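Sortase family protein (Streptococcus agalactiae serogroup V, PDB 3RBJ) probably acts as a pilus-specific class C sortase, a membrane-anchored enzyme that joins pilin subunits, represented here by its soluble beta-barrel sortase domain in lid-mutant form. Local coordinates at residues Ile89-Gln94 against Lys147-Asp152; His189-Thr194 against Leu206-Arg211; Val172-Gln177 against Asn201-Leu206. The protein carries 6 engineered substitutions. All coordinates share one frame; numbering follows the deposited sequence.

Contact 1: residues Ile89-Gln94 against Lys147-Asp152; sequences IPRINQ and KVTVGD
R91 and D152 meet as a charged pair whose groups are twisted rather than laid flat, their guanidinium and carboxylate planes standing 52° apart. The arm whose atoms are securely placed runs from R91 NH2 to D152 OD1 at 2.7 Å, reaching the syn lone pair of the oxygen through a bent N-H...O angle of 138°. R91 NE also points at OD2 of D152, but that oxygen is crowded in the model, so this second arm is less certain. R91 CG, set opposite the backbone N by chi1 of 164°, rests 3.9 Å from V148 CA; bends at the next two bonds then bring the guanidinium to D152. D152 is presented by a type II beta turn, T149 to D152, closed by D152 N to T149 O at 2.9 Å.

Beside this polar end lies a small apolar one. CG2 of V148 is met by CG2 of I89 at 3.9 Å and by CG2 of I92, the branches crossing at about right angles. I92 CG2 also touches CB of K147 at 4.0 Å, while the lysine amine leads off elsewhere.

The hairpin loop joining strands 85-89 and 94-100, which carries a G1 beta bulge at N93 and Q94, is thus tied to the loop entering strand 153-158. I89 in turn packs on F154 of strand 153-158, and V148 on V167 of strand 161-173.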
ATOM      1  N   ILE A  89      -8.487  -2.760   7.426  1.00 35.61           N
ATOM      2  CA  ILE A  89      -9.476  -3.304   6.460  1.00 34.34           C
ATOM      3  C   ILE A  89     -10.594  -3.829   7.306  1.00 38.11           C
ATOM      4  O   ILE A  89     -10.578  -5.011   7.644  1.00 39.73           O
ATOM      5  CB  ILE A  89      -8.952  -4.568   5.648  1.00 33.85           C
ATOM      6  CG1 ILE A  89      -7.476  -4.479   5.233  1.00 30.46           C
ATOM      7  CG2 ILE A  89      -9.837  -4.910   4.435  1.00 31.53           C
ATOM      8  CD1 ILE A  89      -7.206  -3.449   4.347  1.00 33.22           C
ATOM      9  N   PRO A  90     -11.558  -2.956   7.703  1.00 40.20           N
ATOM     10  CA  PRO A  90     -12.586  -3.466   8.629  1.00 44.40           C
ATOM     11  C   PRO A  90     -13.345  -4.686   8.117  1.00 45.63           C
ATOM     12  O   PRO A  90     -13.634  -5.569   8.895  1.00 49.24           O
ATOM     13  CB  PRO A  90     -13.541  -2.265   8.814  1.00 45.40           C
ATOM     14  CG  PRO A  90     -12.678  -1.067   8.553  1.00 43.69           C
ATOM     15  CD  PRO A  90     -11.704  -1.507   7.469  1.00 38.47           C
ATOM     16  N   ARG A  91     -13.680  -4.755   6.832  1.00 44.54           N
ATOM     17  CA  ARG A  91     -14.430  -5.929   6.313  1.00 45.69           C
ATOM     18  C   ARG A  91     -13.804  -7.247   6.814  1.00 46.85           C
ATOM     19  O   ARG A  91     -14.528  -8.157   7.194  1.00 48.28           O
ATOM     20  CB  ARG A  91     -14.511  -5.906   4.761  1.00 43.59           C
ATOM     21  CG  ARG A  91     -14.911  -7.239   4.054  1.00 43.82           C
ATOM     22  CD  ARG A  91     -16.420  -7.590   4.174  1.00 45.98           C
ATOM     23  NE  ARG A  91     -17.293  -6.671   3.421  1.00 48.46           N
ATOM     24  CZ  ARG A  91     -18.589  -6.425   3.714  1.00 54.14           C
ATOM     25  NH1 ARG A  91     -19.189  -7.036   4.719  1.00 52.23           N
ATOM     26  NH2 ARG A  91     -19.309  -5.572   2.985  1.00 56.46           N
ATOM     27  N   ILE A  92     -12.467  -7.361   6.797  1.00 44.92           N
ATOM     28  CA  ILE A  92     -11.866  -8.610   7.291  1.00 46.68           C
ATOM     29  C   ILE A  92     -11.073  -8.490   8.602  1.00 48.65           C
ATOM     30  O   ILE A  92     -10.170  -9.295   8.866  1.00 49.73           O
ATOM     31  CB  ILE A  92     -11.030  -9.344   6.215  1.00 44.29           C
ATOM     32  CG1 ILE A  92      -9.719  -8.599   5.972  1.00 42.21           C
ATOM     33  CG2 ILE A  92     -11.856  -9.557   4.914  1.00 42.77           C
ATOM     34  CD1 ILE A  92      -8.785  -9.248   4.919  1.00 42.26           C
ATOM     35  N   ASN A  93     -11.419  -7.509   9.429  1.00 49.40           N
ATOM     36  CA  ASN A  93     -10.804  -7.355  10.749  1.00 51.57           C
ATOM     37  C   ASN A  93      -9.256  -7.360  10.779  1.00 49.24           C
ATOM     38  O   ASN A  93      -8.656  -7.898  11.723  1.00 52.22           O
ATOM     39  CB  ASN A  93     -11.318  -8.439  11.727  1.00 55.73           C
ATOM     40  CG  ASN A  93     -12.787  -8.235  12.152  1.00 59.30           C
ATOM     41  OD1 ASN A  93     -13.106  -7.367  12.981  1.00 60.46           O
ATOM     42  ND2 ASN A  93     -13.682  -9.083  11.619  1.00 61.20           N
ATOM     43  N   GLN A  94      -8.610  -6.792   9.778  1.00 44.83           N
ATOM     44  CA  GLN A  94      -7.137  -6.775   9.737  1.00 43.47           C
ATOM     45  C   GLN A  94      -6.587  -5.380   9.897  1.00 41.79           C
ATOM     46  O   GLN A  94      -6.993  -4.462   9.182  1.00 39.86           O
ATOM     47  CB  GLN A  94      -6.574  -7.308   8.412  1.00 41.11           C
ATOM     48  CG  GLN A  94      -6.518  -8.820   8.231  1.00 43.65           C
ATOM     49  CD  GLN A  94      -5.849  -9.570   9.382  1.00 50.07           C
ATOM     50  OE1 GLN A  94      -4.748  -9.218   9.814  1.00 52.97           O
ATOM     51  NE2 GLN A  94      -6.511 -10.629   9.872  1.00 49.19           N
ATOM     52  N   LYS A 147     -12.887 -11.774   0.512  1.00 41.43           N
ATOM     53  CA  LYS A 147     -14.166 -11.414   1.112  1.00 43.24           C
ATOM     54  C   LYS A 147     -14.467  -9.930   0.923  1.00 41.11           C
ATOM     55  O   LYS A 147     -15.617  -9.502   1.024  1.00 42.55           O
ATOM     56  CB  LYS A 147     -14.178 -11.767   2.601  1.00 45.98           C
ATOM     57  CG  LYS A 147     -14.930 -13.045   2.930  1.00 50.76           C
ATOM     58  CD  LYS A 147     -13.990 -14.239   2.995  1.00 52.12           C
ATOM     59  CE  LYS A 147     -14.757 -15.549   2.940  1.00 54.50           C
ATOM     60  NZ  LYS A 147     -14.412 -16.443   4.081  1.00 54.75           N
ATOM     61  N   VAL A 148     -13.426  -9.152   0.647  1.00 37.37           N
ATOM     62  CA  VAL A 148     -13.576  -7.723   0.444  1.00 35.94           C
ATOM     63  C   VAL A 148     -14.360  -7.518  -0.847  1.00 35.98           C
ATOM     64  O   VAL A 148     -14.093  -8.149  -1.840  1.00 35.73           O
ATOM     65  CB  VAL A 148     -12.233  -6.955   0.466  1.00 34.10           C
ATOM     66  CG1 VAL A 148     -12.478  -5.450   0.362  1.00 33.59           C
ATOM     67  CG2 VAL A 148     -11.465  -7.239   1.756  1.00 32.15           C
ATOM     68  N   THR A 149     -15.386  -6.680  -0.795  1.00 37.88           N
ATOM     69  CA  THR A 149     -16.283  -6.479  -1.940  1.00 37.78           C
ATOM     70  C   THR A 149     -16.289  -5.011  -2.434  1.00 35.98           C
ATOM     71  O   THR A 149     -15.873  -4.089  -1.706  1.00 35.51           O
ATOM     72  CB  THR A 149     -17.693  -6.993  -1.613  1.00 39.90           C
ATOM     73  OG1 THR A 149     -18.567  -6.660  -2.694  1.00 42.45           O
ATOM     74  CG2 THR A 149     -18.203  -6.343  -0.392  1.00 43.81           C
ATOM     75  N   VAL A 150     -16.718  -4.779  -3.671  1.00 35.55           N
ATOM     76  CA  VAL A 150     -16.687  -3.387  -4.177  1.00 33.94           C
ATOM     77  C   VAL A 150     -17.573  -2.554  -3.261  1.00 35.23           C
ATOM     78  O   VAL A 150     -18.571  -3.046  -2.757  1.00 37.13           O
ATOM     79  CB  VAL A 150     -17.058  -3.242  -5.694  1.00 34.05           C
ATOM     80  CG1 VAL A 150     -16.163  -4.172  -6.535  1.00 29.80           C
ATOM     81  CG2 VAL A 150     -18.576  -3.477  -5.947  1.00 32.11           C
ATOM     82  N   GLY A 151     -17.150  -1.322  -2.998  1.00 34.46           N
ATOM     83  CA  GLY A 151     -17.840  -0.478  -2.023  1.00 35.56           C
ATOM     84  C   GLY A 151     -17.233  -0.563  -0.625  1.00 35.23           C
ATOM     85  O   GLY A 151     -17.402   0.359   0.164  1.00 37.18           O
ATOM     86  N   ASP A 152     -16.535  -1.658  -0.301  1.00 33.34           N
ATOM     87  CA  ASP A 152     -15.868  -1.745   1.001  1.00 33.51           C
ATOM     88  C   ASP A 152     -14.724  -0.750   1.095  1.00 31.40           C
ATOM     89  O   ASP A 152     -14.151  -0.371   0.067  1.00 30.98           O
ATOM     90  CB  ASP A 152     -15.364  -3.148   1.319  1.00 31.94           C
ATOM     91  CG  ASP A 152     -16.470  -4.150   1.541  1.00 36.60           C
ATOM     92  OD1 ASP A 152     -17.649  -3.789   1.899  1.00 39.97           O
ATOM     93  OD2 ASP A 152     -16.139  -5.341   1.380  1.00 35.43           O
TER

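Contact 2: residues His189-Thr194 against Leu206-Arg211; sequences HVTLLT and LVRGKR
H189-T194 and L206-R211 are the two arms of an antiparallel beta hairpin within the sortase beta-barrel, and they show how one strand pair can combine a buried middle with an outer side where long polar side chains stand. In the buried part L192 and V207 form a hydrogen-bonded pair, with L192 N to V207 O at 3.0 Å and V207 N to L192 O at 2.9 Å. On the face shared by T191 and L206, the methyl CG2 of T191 lies 3.8 Å from L206 CB.

The strands stay paired as far as H189 and K210, where solvent is met by the side chains of K210, fully extended, and in part R208. The latter folds over the ring of H189: its CD stands 3.9 Å from the ring centroid in a CH-pi contact. Beyond it H189 CE1 lies over one face of the guanidinium, off centre, the two planes 31° apart, and NH2 goes on to a salt bridge with D168. H189 ND1 donates to G209 O at 2.9 Å from 45° out of the carbonyl plane, while NE2 bonds E187; together these bonds fix the turn of the ring. The same G209 O takes a weak bond from V190 N. Between the two regions T191 OG1, hydrogen-bonded to H127, sits 3.4 Å from R208 CG.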
ATOM      1  N   HIS A 189      -5.032   5.776  -6.400  1.00 20.16           N
ATOM      2  CA  HIS A 189      -5.488   4.414  -6.098  1.00 19.03           C
ATOM      3  C   HIS A 189      -4.537   3.687  -5.153  1.00 19.33           C
ATOM      4  O   HIS A 189      -3.374   4.063  -5.045  1.00 19.08           O
ATOM      5  CB  HIS A 189      -5.544   3.612  -7.385  1.00 18.80           C
ATOM      6  CG  HIS A 189      -6.714   3.892  -8.258  1.00 18.87           C
ATOM      7  ND1 HIS A 189      -7.987   3.424  -7.989  1.00 23.72           N
ATOM      8  CD2 HIS A 189      -6.801   4.549  -9.438  1.00 21.84           C
ATOM      9  CE1 HIS A 189      -8.807   3.795  -8.955  1.00 20.99           C
ATOM     10  NE2 HIS A 189      -8.107   4.468  -9.853  1.00 22.75           N
ATOM     11  N   VAL A 190      -5.012   2.619  -4.497  1.00 19.97           N
ATOM     12  CA  VAL A 190      -4.067   1.607  -3.919  1.00 20.01           C
ATOM     13  C   VAL A 190      -4.634   0.228  -4.110  1.00 20.40           C
ATOM     14  O   VAL A 190      -5.830   0.021  -3.882  1.00 21.37           O
ATOM     15  CB  VAL A 190      -3.658   1.857  -2.442  1.00 21.92           C
ATOM     16  CG1 VAL A 190      -4.815   1.785  -1.521  1.00 20.07           C
ATOM     17  CG2 VAL A 190      -2.593   0.897  -1.995  1.00 21.95           C
ATOM     18  N   THR A 191      -3.791  -0.638  -4.677  1.00 19.41           N
ATOM     19  CA  THR A 191      -4.085  -2.033  -4.945  1.00 20.43           C
ATOM     20  C   THR A 191      -3.518  -2.992  -3.823  1.00 21.56           C
ATOM     21  O   THR A 191      -2.329  -2.966  -3.517  1.00 22.14           O
ATOM     22  CB  THR A 191      -3.507  -2.431  -6.334  1.00 20.91           C
ATOM     23  OG1 THR A 191      -4.179  -1.666  -7.382  1.00 19.72           O
ATOM     24  CG2 THR A 191      -3.603  -3.955  -6.580  1.00 17.17           C
ATOM     25  N   LEU A 192      -4.391  -3.808  -3.232  1.00 21.21           N
ATOM     26  CA  LEU A 192      -4.018  -4.895  -2.325  1.00 21.39           C
ATOM     27  C   LEU A 192      -3.867  -6.196  -3.170  1.00 22.42           C
ATOM     28  O   LEU A 192      -4.763  -6.587  -3.953  1.00 23.11           O
ATOM     29  CB  LEU A 192      -5.039  -5.054  -1.187  1.00 20.98           C
ATOM     30  CG  LEU A 192      -5.552  -3.809  -0.420  1.00 21.77           C
ATOM     31  CD1 LEU A 192      -6.596  -4.133   0.705  1.00 21.12           C
ATOM     32  CD2 LEU A 192      -4.471  -2.865   0.167  1.00 20.60           C
ATOM     33  N   LEU A 193      -2.742  -6.867  -3.048  1.00 22.86           N
ATOM     34  CA  LEU A 193      -2.476  -7.936  -3.986  1.00 25.81           C
ATOM     35  C   LEU A 193      -2.137  -9.189  -3.186  1.00 28.28           C
ATOM     36  O   LEU A 193      -1.543  -9.099  -2.119  1.00 29.47           O
ATOM     37  CB  LEU A 193      -1.331  -7.536  -4.944  1.00 24.78           C
ATOM     38  CG  LEU A 193      -0.752  -8.556  -5.969  1.00 27.52           C
ATOM     39  CD1 LEU A 193      -0.309  -7.889  -7.278  1.00 24.00           C
ATOM     40  CD2 LEU A 193       0.349  -9.392  -5.458  1.00 27.46           C
ATOM     41  N   THR A 194      -2.562 -10.344  -3.689  1.00 29.64           N
ATOM     42  CA  THR A 194      -2.190 -11.605  -3.116  1.00 31.74           C
ATOM     43  C   THR A 194      -2.447 -12.707  -4.098  1.00 33.45           C
ATOM     44  O   THR A 194      -3.093 -12.490  -5.119  1.00 33.04           O
ATOM     45  CB  THR A 194      -2.913 -11.913  -1.772  1.00 32.96           C
ATOM     46  OG1 THR A 194      -2.316 -13.079  -1.189  1.00 35.29           O
ATOM     47  CG2 THR A 194      -4.436 -12.140  -1.968  1.00 31.42           C
ATOM     48  N   LEU A 206      -6.203  -8.850  -7.208  1.00 25.75           N
ATOM     49  CA  LEU A 206      -5.989  -7.442  -6.991  1.00 24.14           C
ATOM     50  C   LEU A 206      -7.298  -6.847  -6.484  1.00 24.04           C
ATOM     51  O   LEU A 206      -8.326  -6.969  -7.128  1.00 24.10           O
ATOM     52  CB  LEU A 206      -5.602  -6.747  -8.312  1.00 23.51           C
ATOM     53  CG  LEU A 206      -4.197  -7.057  -8.899  1.00 25.57           C
ATOM     54  CD1 LEU A 206      -4.034  -8.492  -9.013  1.00 25.68           C
ATOM     55  CD2 LEU A 206      -3.963  -6.407 -10.260  1.00 20.75           C
ATOM     56  N   VAL A 207      -7.257  -6.231  -5.316  1.00 23.20           N
ATOM     57  CA  VAL A 207      -8.404  -5.552  -4.787  1.00 22.34           C
ATOM     58  C   VAL A 207      -8.092  -4.039  -4.811  1.00 21.27           C
ATOM     59  O   VAL A 207      -7.244  -3.549  -4.041  1.00 20.04           O
ATOM     60  CB  VAL A 207      -8.704  -6.044  -3.372  1.00 23.45           C
ATOM     61  CG1 VAL A 207      -9.708  -5.159  -2.723  1.00 20.94           C
ATOM     62  CG2 VAL A 207      -9.197  -7.495  -3.381  1.00 24.97           C
ATOM     63  N   ARG A 208      -8.755  -3.301  -5.690  1.00 20.73           N
ATOM     64  CA  ARG A 208      -8.316  -1.924  -5.941  1.00 20.54           C
ATOM     65  C   ARG A 208      -9.204  -0.871  -5.298  1.00 21.30           C
ATOM     66  O   ARG A 208     -10.439  -0.947  -5.352  1.00 23.06           O
ATOM     67  CB  ARG A 208      -8.129  -1.670  -7.455  1.00 20.17           C
ATOM     68  CG  ARG A 208      -7.276  -0.429  -7.757  1.00 18.86           C
ATOM     69  CD  ARG A 208      -7.412   0.136  -9.165  1.00 20.41           C
ATOM     70  NE  ARG A 208      -8.764   0.576  -9.569  1.00 24.24           N
ATOM     71  CZ  ARG A 208      -9.026   0.965 -10.829  1.00 25.42           C
ATOM     72  NH1 ARG A 208      -8.059   0.899 -11.744  1.00 20.70           N
ATOM     73  NH2 ARG A 208     -10.236   1.363 -11.196  1.00 21.69           N
ATOM     74  N   GLY A 209      -8.592   0.089  -4.616  1.00 21.57           N
ATOM     75  CA  GLY A 209      -9.408   1.177  -3.949  1.00 21.98           C
ATOM     76  C   GLY A 209      -9.262   2.539  -4.612  1.00 21.79           C
ATOM     77  O   GLY A 209      -8.271   2.830  -5.188  1.00 22.92           O
ATOM     78  N   LYS A 210     -10.291   3.352  -4.613  1.00 24.62           N
ATOM     79  CA  LYS A 210     -10.197   4.700  -5.146  1.00 24.92           C
ATOM     80  C   LYS A 210     -10.115   5.580  -3.914  1.00 24.26           C
ATOM     81  O   LYS A 210     -10.755   5.259  -2.915  1.00 25.48           O
ATOM     82  CB  LYS A 210     -11.451   4.986  -6.019  1.00 27.02           C
ATOM     83  CG  LYS A 210     -11.528   6.343  -6.748  1.00 32.08           C
ATOM     84  CD  LYS A 210     -12.819   6.486  -7.633  1.00 39.28           C
ATOM     85  CE  LYS A 210     -12.884   7.923  -8.361  1.00 43.84           C
ATOM     86  NZ  LYS A 210     -14.107   8.225  -9.280  1.00 42.13           N
ATOM     87  N   ARG A 211      -9.291   6.626  -3.949  1.00 22.26           N
ATOM     88  CA  ARG A 211      -9.157   7.508  -2.824  1.00 23.09           C
ATOM     89  C   ARG A 211     -10.533   8.202  -2.531  1.00 25.25           C
ATOM     90  O   ARG A 211     -11.180   8.639  -3.462  1.00 25.12           O
ATOM     91  CB  ARG A 211      -8.135   8.585  -3.128  1.00 22.16           C
ATOM     92  CG  ARG A 211      -8.080   9.691  -2.058  1.00 24.11           C
ATOM     93  CD  ARG A 211      -7.244   9.181  -0.892  1.00 22.92           C
ATOM     94  NE  ARG A 211      -7.011  10.197   0.112  1.00 22.71           N
ATOM     95  CZ  ARG A 211      -5.979  11.022   0.107  1.00 22.10           C
ATOM     96  NH1 ARG A 211      -5.090  10.950  -0.870  1.00 21.98           N
ATOM     97  NH2 ARG A 211      -5.857  11.936   1.070  1.00 24.46           N
TER

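Contact 3: residues Val172-Gln177 against Asn201-Leu206; sequences VIAPDQ and NSHRLL
I173 and R204 form a hydrogen-bonded antiparallel pair where strands 161-173 and 203-212 run side by side in the sortase beta-barrel, just before the first strand ends in a type I turn from A174 to Q177. I173 N to R204 O and R204 N to I173 O are both 2.9 Å, and from this short pairing the side chains are set out.

The CG1 branch of I173 sits between its backbone N and carbonyl carbon (chi1 50°), the crowded position, which lets it bridge two residues: CG1 lies 3.6 Å from L206 CD1 and 3.8 Å from R204 CB. R204 places CG beside its backbone N (chi1 -60°) and bends again at the next bond. Its chain thereby passes P175, whose CG lies over one face of the guanidinium, off centre. NH1 doubles back to H203 O at 3.1 Å, approaching from 65° out of the carbonyl plane, and makes a weak, long bond to N201 O. The bond to H203 O, helped at most slightly by the long one, holds NH1 while the side chain lies about 4 Å at its nearest from that of A195, an engineered residue at the predicted acyl-thioester position, a placing consistent with the arginine of sortase active sites.

H203 turns the other way: its ring edge faces the I173-A174 peptide, and V172 CG1 meets H203 CB crosswise at 3.7 Å. The same CB stands 3.2 Å from I173 O.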
ATOM      1  N   VAL A 172      -8.381 -10.560 -11.303  1.00 26.27           N
ATOM      2  CA  VAL A 172      -7.501 -11.695 -11.188  1.00 27.43           C
ATOM      3  C   VAL A 172      -6.673 -11.733 -12.474  1.00 29.42           C
ATOM      4  O   VAL A 172      -7.250 -11.801 -13.559  1.00 30.00           O
ATOM      5  CB  VAL A 172      -8.284 -13.033 -10.991  1.00 29.29           C
ATOM      6  CG1 VAL A 172      -7.351 -14.249 -11.114  1.00 29.17           C
ATOM      7  CG2 VAL A 172      -8.950 -13.056  -9.646  1.00 28.83           C
ATOM      8  N   ILE A 173      -5.340 -11.676 -12.332  1.00 29.76           N
ATOM      9  CA  ILE A 173      -4.427 -11.512 -13.460  1.00 32.40           C
ATOM     10  C   ILE A 173      -3.480 -12.657 -13.374  1.00 34.54           C
ATOM     11  O   ILE A 173      -3.429 -13.290 -12.340  1.00 37.06           O
ATOM     12  CB  ILE A 173      -3.571 -10.208 -13.359  1.00 30.72           C
ATOM     13  CG1 ILE A 173      -2.898 -10.080 -11.995  1.00 30.16           C
ATOM     14  CG2 ILE A 173      -4.416  -9.000 -13.523  1.00 30.07           C
ATOM     15  CD1 ILE A 173      -1.729  -9.132 -11.975  1.00 28.24           C
ATOM     16  N   ALA A 174      -2.728 -12.932 -14.422  1.00 35.92           N
ATOM     17  CA  ALA A 174      -1.571 -13.816 -14.324  1.00 37.81           C
ATOM     18  C   ALA A 174      -0.388 -13.080 -13.637  1.00 37.52           C
ATOM     19  O   ALA A 174      -0.270 -11.864 -13.750  1.00 35.23           O
ATOM     20  CB  ALA A 174      -1.187 -14.254 -15.712  1.00 39.57           C
ATOM     21  N   PRO A 175       0.531 -13.816 -12.972  1.00 40.38           N
ATOM     22  CA  PRO A 175       1.718 -13.169 -12.365  1.00 40.65           C
ATOM     23  C   PRO A 175       2.485 -12.282 -13.341  1.00 41.57           C
ATOM     24  O   PRO A 175       3.109 -11.308 -12.918  1.00 39.86           O
ATOM     25  CB  PRO A 175       2.636 -14.352 -12.013  1.00 43.72           C
ATOM     26  CG  PRO A 175       1.734 -15.527 -11.891  1.00 45.17           C
ATOM     27  CD  PRO A 175       0.673 -15.287 -12.970  1.00 43.66           C
ATOM     28  N   ASP A 176       2.480 -12.669 -14.621  1.00 44.65           N
ATOM     29  CA  ASP A 176       3.164 -11.940 -15.714  1.00 46.55           C
ATOM     30  C   ASP A 176       2.478 -10.629 -16.218  1.00 44.96           C
ATOM     31  O   ASP A 176       3.117  -9.847 -16.905  1.00 46.35           O
ATOM     32  CB  ASP A 176       3.488 -12.879 -16.886  1.00 49.87           C
ATOM     33  CG  ASP A 176       2.288 -13.721 -17.331  1.00 51.36           C
ATOM     34  OD1 ASP A 176       1.392 -13.162 -17.983  1.00 51.47           O
ATOM     35  OD2 ASP A 176       2.243 -14.955 -17.066  1.00 52.62           O
ATOM     36  N   GLN A 177       1.206 -10.388 -15.877  1.00 42.47           N
ATOM     37  CA  GLN A 177       0.455  -9.210 -16.376  1.00 40.68           C
ATOM     38  C   GLN A 177       0.623  -8.031 -15.426  1.00 37.24           C
ATOM     39  O   GLN A 177       0.035  -8.034 -14.317  1.00 35.89           O
ATOM     40  CB  GLN A 177      -1.059  -9.505 -16.408  1.00 40.39           C
ATOM     41  CG  GLN A 177      -1.627 -10.160 -17.665  1.00 45.74           C
ATOM     42  CD  GLN A 177      -3.176 -10.235 -17.623  1.00 47.04           C
ATOM     43  OE1 GLN A 177      -3.770 -11.206 -17.117  1.00 46.46           O
ATOM     44  NE2 GLN A 177      -3.825  -9.212 -18.184  1.00 46.39           N
ATOM     45  N   ASN A 201      -2.651 -20.708  -5.872  1.00 56.04           N
ATOM     46  CA  ASN A 201      -1.741 -19.560  -5.937  1.00 53.26           C
ATOM     47  C   ASN A 201      -1.028 -19.389  -7.308  1.00 52.04           C
ATOM     48  O   ASN A 201       0.150 -19.027  -7.377  1.00 51.30           O
ATOM     49  CB  ASN A 201      -0.785 -19.599  -4.727  1.00 54.86           C
ATOM     50  CG  ASN A 201      -1.535 -19.816  -3.393  1.00 56.25           C
ATOM     51  OD1 ASN A 201      -2.502 -19.109  -3.076  1.00 53.73           O
ATOM     52  ND2 ASN A 201      -1.102 -20.809  -2.626  1.00 59.07           N
ATOM     53  N   SER A 202      -1.800 -19.612  -8.379  1.00 50.76           N
ATOM     54  CA  SER A 202      -1.320 -19.589  -9.775  1.00 50.90           C
ATOM     55  C   SER A 202      -1.537 -18.254 -10.522  1.00 47.61           C
ATOM     56  O   SER A 202      -0.949 -18.026 -11.571  1.00 48.41           O
ATOM     57  CB  SER A 202      -1.943 -20.741 -10.569  1.00 53.10           C
ATOM     58  OG  SER A 202      -3.298 -20.482 -10.868  1.00 51.82           O
ATOM     59  N   HIS A 203      -2.383 -17.402  -9.954  1.00 43.76           N
ATOM     60  CA  HIS A 203      -2.741 -16.108 -10.471  1.00 40.45           C
ATOM     61  C   HIS A 203      -2.619 -15.129  -9.307  1.00 38.02           C
ATOM     62  O   HIS A 203      -2.302 -15.534  -8.184  1.00 38.77           O
ATOM     63  CB  HIS A 203      -4.179 -16.137 -10.967  1.00 39.61           C
ATOM     64  CG  HIS A 203      -4.346 -16.867 -12.262  1.00 43.40           C
ATOM     65  ND1 HIS A 203      -4.678 -18.207 -12.330  1.00 47.58           N
ATOM     66  CD2 HIS A 203      -4.203 -16.450 -13.544  1.00 41.68           C
ATOM     67  CE1 HIS A 203      -4.741 -18.579 -13.599  1.00 47.04           C
ATOM     68  NE2 HIS A 203      -4.462 -17.529 -14.354  1.00 42.68           N
ATOM     69  N   ARG A 204      -2.801 -13.848  -9.579  1.00 34.32           N
ATOM     70  CA  ARG A 204      -2.835 -12.846  -8.528  1.00 32.71           C
ATOM     71  C   ARG A 204      -4.244 -12.231  -8.462  1.00 31.22           C
ATOM     72  O   ARG A 204      -4.901 -12.069  -9.491  1.00 30.21           O
ATOM     73  CB  ARG A 204      -1.793 -11.743  -8.796  1.00 32.29           C
ATOM     74  CG  ARG A 204      -0.324 -12.222  -8.869  1.00 32.40           C
ATOM     75  CD  ARG A 204       0.112 -12.856  -7.543  1.00 34.33           C
ATOM     76  NE  ARG A 204       1.449 -13.428  -7.614  1.00 39.99           N
ATOM     77  CZ  ARG A 204       1.701 -14.730  -7.661  1.00 43.09           C
ATOM     78  NH1 ARG A 204       0.700 -15.607  -7.628  1.00 42.05           N
ATOM     79  NH2 ARG A 204       2.957 -15.156  -7.731  1.00 45.71           N
ATOM     80  N   LEU A 205      -4.692 -11.922  -7.244  1.00 30.22           N
ATOM     81  CA  LEU A 205      -5.929 -11.240  -6.984  1.00 27.99           C
ATOM     82  C   LEU A 205      -5.524  -9.835  -6.621  1.00 27.29           C
ATOM     83  O   LEU A 205      -4.614  -9.654  -5.818  1.00 28.83           O
ATOM     84  CB  LEU A 205      -6.701 -11.892  -5.800  1.00 29.08           C
ATOM     85  CG  LEU A 205      -7.810 -11.081  -5.051  1.00 26.56           C
ATOM     86  CD1 LEU A 205      -9.034 -10.865  -5.908  1.00 24.95           C
ATOM     87  CD2 LEU A 205      -8.267 -11.796  -3.750  1.00 28.23           C
ATOM     88  N   LEU A 206      -6.203  -8.850  -7.208  1.00 25.75           N
ATOM     89  CA  LEU A 206      -5.989  -7.442  -6.991  1.00 24.14           C
ATOM     90  C   LEU A 206      -7.298  -6.847  -6.484  1.00 24.04           C
ATOM     91  O   LEU A 206      -8.326  -6.969  -7.128  1.00 24.10           O
ATOM     92  CB  LEU A 206      -5.602  -6.747  -8.312  1.00 23.51           C
ATOM     93  CG  LEU A 206      -4.197  -7.057  -8.899  1.00 25.57           C
ATOM     94  CD1 LEU A 206      -4.034  -8.492  -9.013  1.00 25.68           C
ATOM     95  CD2 LEU A 206      -3.963  -6.407 -10.260  1.00 20.75           C
TER

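All three contacts fall within the sortase domain. Along the chain, contact 1 closes before the others open, whereas contacts 2 and 3 cross, their segments alternating. These last two share strand 203-212, which pairs with 188-196 on one flank and with 161-173 on the other; their centres are 14 Å apart, and T194 O probably accepts a hydrogen bond from L205 N at 2.7 Å. Contact 1, about 12 Å from contact 2 centre to centre, reaches it through I89 CD1 against L192 CD1, but does not touch contact 3. Contacts 2 and 3 both border the predicted active site, R204 of contact 3 lying nearer to A195 than L193 of contact 2, whereas contact 1 lies away from it.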